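Local coordinates for RNA-binding protein, putative (Trypanosoma brucei, PDB 6E4O) that binds and remodels RNA through this RNA recognition motif, one domain of a longer kinetoplastid RNA-editing protein, with mRNA as the probable target, at residues Lys21-Gln26 with Gln59-Glu64. Residues are numbered along the deposited sequence; the frame is centred on the assembly and turned at random.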
loop_
_atom_site.group_PDB
_atom_site.type_symbol
_atom_site.label_atom_id
_atom_site.label_comp_id
_atom_site.label_asym_id
_atom_site.label_seq_id
_atom_site.Cartn_x
_atom_site.Cartn_y
_atom_site.Cartn_z
ATOM N N LYS A 21 2.795 5.742 1.044
ATOM C CA LYS A 21 1.625 6.329 1.675
ATOM C C LYS A 21 0.904 7.261 0.702
ATOM O O LYS A 21 -0.317 7.193 0.561
ATOM C CB LYS A 21 2.002 7.087 2.949
ATOM C CG LYS A 21 0.816 7.778 3.610
ATOM C CD LYS A 21 1.241 8.504 4.874
ATOM C CE LYS A 21 0.085 9.266 5.508
ATOM N NZ LYS A 21 0.486 9.868 6.812
ATOM N N ASP A 22 1.652 8.129 0.028
ATOM C CA ASP A 22 1.032 9.055 -0.914
ATOM C C ASP A 22 0.335 8.321 -2.054
ATOM O O ASP A 22 -0.739 8.735 -2.500
ATOM C CB ASP A 22 2.041 10.065 -1.473
ATOM C CG ASP A 22 2.315 11.205 -0.514
ATOM O OD1 ASP A 22 1.482 11.453 0.385
ATOM O OD2 ASP A 22 3.366 11.860 -0.663
ATOM N N HIS A 23 0.953 7.249 -2.536
ATOM C CA HIS A 23 0.354 6.437 -3.587
ATOM C C HIS A 23 -0.998 5.872 -3.125
ATOM O O HIS A 23 -1.995 5.905 -3.853
ATOM C CB HIS A 23 1.309 5.307 -3.984
ATOM C CG HIS A 23 0.818 4.473 -5.128
ATOM N ND1 HIS A 23 0.717 4.956 -6.412
ATOM C CD2 HIS A 23 0.418 3.180 -5.172
ATOM C CE1 HIS A 23 0.263 3.995 -7.204
ATOM N NE2 HIS A 23 0.076 2.911 -6.476
ATOM N N LEU A 24 -1.031 5.370 -1.898
ATOM C CA LEU A 24 -2.212 4.687 -1.380
ATOM C C LEU A 24 -3.285 5.650 -0.881
ATOM O O LEU A 24 -4.422 5.248 -0.622
ATOM C CB LEU A 24 -1.801 3.707 -0.276
ATOM C CG LEU A 24 -0.976 2.530 -0.790
ATOM C CD1 LEU A 24 -0.439 1.715 0.384
ATOM C CD2 LEU A 24 -1.799 1.656 -1.719
ATOM N N ARG A 25 -2.935 6.926 -0.743
ATOM C CA ARG A 25 -3.931 7.924 -0.362
ATOM C C ARG A 25 -4.987 8.058 -1.453
ATOM O O ARG A 25 -6.032 8.665 -1.243
ATOM C CB ARG A 25 -3.292 9.287 -0.077
ATOM C CG ARG A 25 -2.637 9.398 1.294
ATOM C CD ARG A 25 -2.587 10.853 1.746
ATOM N NE ARG A 25 -1.594 11.621 1.010
ATOM C CZ ARG A 25 -1.724 12.901 0.676
ATOM N NH1 ARG A 25 -2.823 13.581 0.995
ATOM N NH2 ARG A 25 -0.750 13.499 0.009
ATOM N N GLN A 26 -4.709 7.494 -2.627
ATOM C CA GLN A 26 -5.713 7.426 -3.680
ATOM C C GLN A 26 -6.925 6.623 -3.222
ATOM O O GLN A 26 -8.027 6.800 -3.740
ATOM C CB GLN A 26 -5.145 6.747 -4.922
ATOM C CG GLN A 26 -4.109 7.560 -5.689
ATOM C CD GLN A 26 -3.647 6.817 -6.920
ATOM O OE1 GLN A 26 -4.294 6.867 -7.961
ATOM N NE2 GLN A 26 -2.538 6.095 -6.797
ATOM N N GLN A 59 -4.717 -2.441 -7.403
ATOM C CA GLN A 59 -3.995 -3.676 -7.661
ATOM C C GLN A 59 -3.145 -3.525 -8.914
ATOM O O GLN A 59 -3.609 -2.992 -9.925
ATOM C CB GLN A 59 -4.975 -4.833 -7.837
ATOM C CG GLN A 59 -4.318 -6.201 -8.011
ATOM C CD GLN A 59 -3.515 -6.597 -6.790
ATOM O OE1 GLN A 59 -2.410 -6.092 -6.569
ATOM N NE2 GLN A 59 -4.079 -7.475 -5.975
ATOM N N ALA A 60 -1.902 -3.988 -8.837
ATOM C CA ALA A 60 -0.995 -3.966 -9.977
ATOM C C ALA A 60 -0.774 -2.563 -10.549
ATOM O O ALA A 60 -0.483 -2.405 -11.736
ATOM C CB ALA A 60 -1.482 -4.920 -11.059
ATOM N N SER A 61 -0.902 -1.544 -9.705
ATOM C CA SER A 61 -0.568 -0.191 -10.121
ATOM C C SER A 61 0.936 0.047 -10.013
ATOM O O SER A 61 1.614 -0.536 -9.181
ATOM C CB SER A 61 -1.341 0.855 -9.311
ATOM O OG SER A 61 -1.087 0.722 -7.923
ATOM N N GLU A 62 1.463 0.896 -10.879
ATOM C CA GLU A 62 2.892 1.172 -10.869
ATOM C C GLU A 62 3.237 2.323 -9.934
ATOM O O GLU A 62 2.576 3.367 -9.938
ATOM C CB GLU A 62 3.384 1.482 -12.285
ATOM C CG GLU A 62 4.869 1.242 -12.459
ATOM C CD GLU A 62 5.333 1.490 -13.877
ATOM O OE1 GLU A 62 5.389 0.521 -14.662
ATOM O OE2 GLU A 62 5.650 2.651 -14.190
ATOM N N LEU A 63 4.267 2.119 -9.122
ATOM C CA LEU A 63 4.794 3.170 -8.260
ATOM C C LEU A 63 6.304 3.239 -8.428
ATOM O O LEU A 63 7.015 2.248 -8.220
ATOM C CB LEU A 63 4.432 2.910 -6.792
ATOM C CG LEU A 63 5.014 3.891 -5.758
ATOM C CD1 LEU A 63 4.644 5.328 -6.064
ATOM C CD2 LEU A 63 4.563 3.510 -4.351
ATOM N N GLU A 64 6.795 4.407 -8.829
ATOM C CA GLU A 64 8.222 4.571 -9.074
ATOM C C GLU A 64 8.762 3.445 -9.948
ATOM O O GLU A 64 9.834 2.881 -9.678
ATOM C CB GLU A 64 8.991 4.652 -7.755
ATOM C CG GLU A 64 8.536 5.808 -6.877
ATOM C CD GLU A 64 9.569 6.206 -5.830
ATOM O OE1 GLU A 64 10.000 5.339 -5.037
ATOM O OE2 GLU A 64 9.947 7.394 -5.796
#
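In this RNA recognition motif, the C-terminal part of helix 17-24 meets the short edge strand 62-63 through His23, which faces Ser61 and Leu63. The imidazole is held at its edge and over one face. At the edge, His23 NE2 donates to Ser61 OG over 2.9 Å; the N-H...O angle of 162° and an oxygen lying in the ring plane show a nearly straight bond. Ser61 OG is also hydrogen-bonded to Leu58 O, so the hydroxyl links the ring to the loop that follows helix 48-57. Over the face, Leu63 CB lies 4.2 Å from the His23 ring centroid and 3° off its normal, the geometry of a CH-pi contact. The methyls carry this apolar contact to the root of the histidine: Leu63 CD2 is 3.7 Å from His23 CB, and Leu63 CD1 is 3.9 Å from the same carbon. Both side chains leave their backbones with CG anti to N (chi1 -176° for His23) and run antiparallel alongside one another, which accounts for this overlap. Bond and face contact together would be expected to limit rotation of the ring. Within 21-26, Gln26 NE2 donates to His23 O (3.0 Å), tying the backbone that follows to the same residue. Leu68 of strand 66-70 touches both His23 and Leu63, carrying the contact to the neighbouring strand of the sheet. With 176 Å² buried, this is a small surface contact in which the first helix of the beta-alpha-beta-beta-alpha-beta RRM fold packs against the additional short strand that precedes its last long strand.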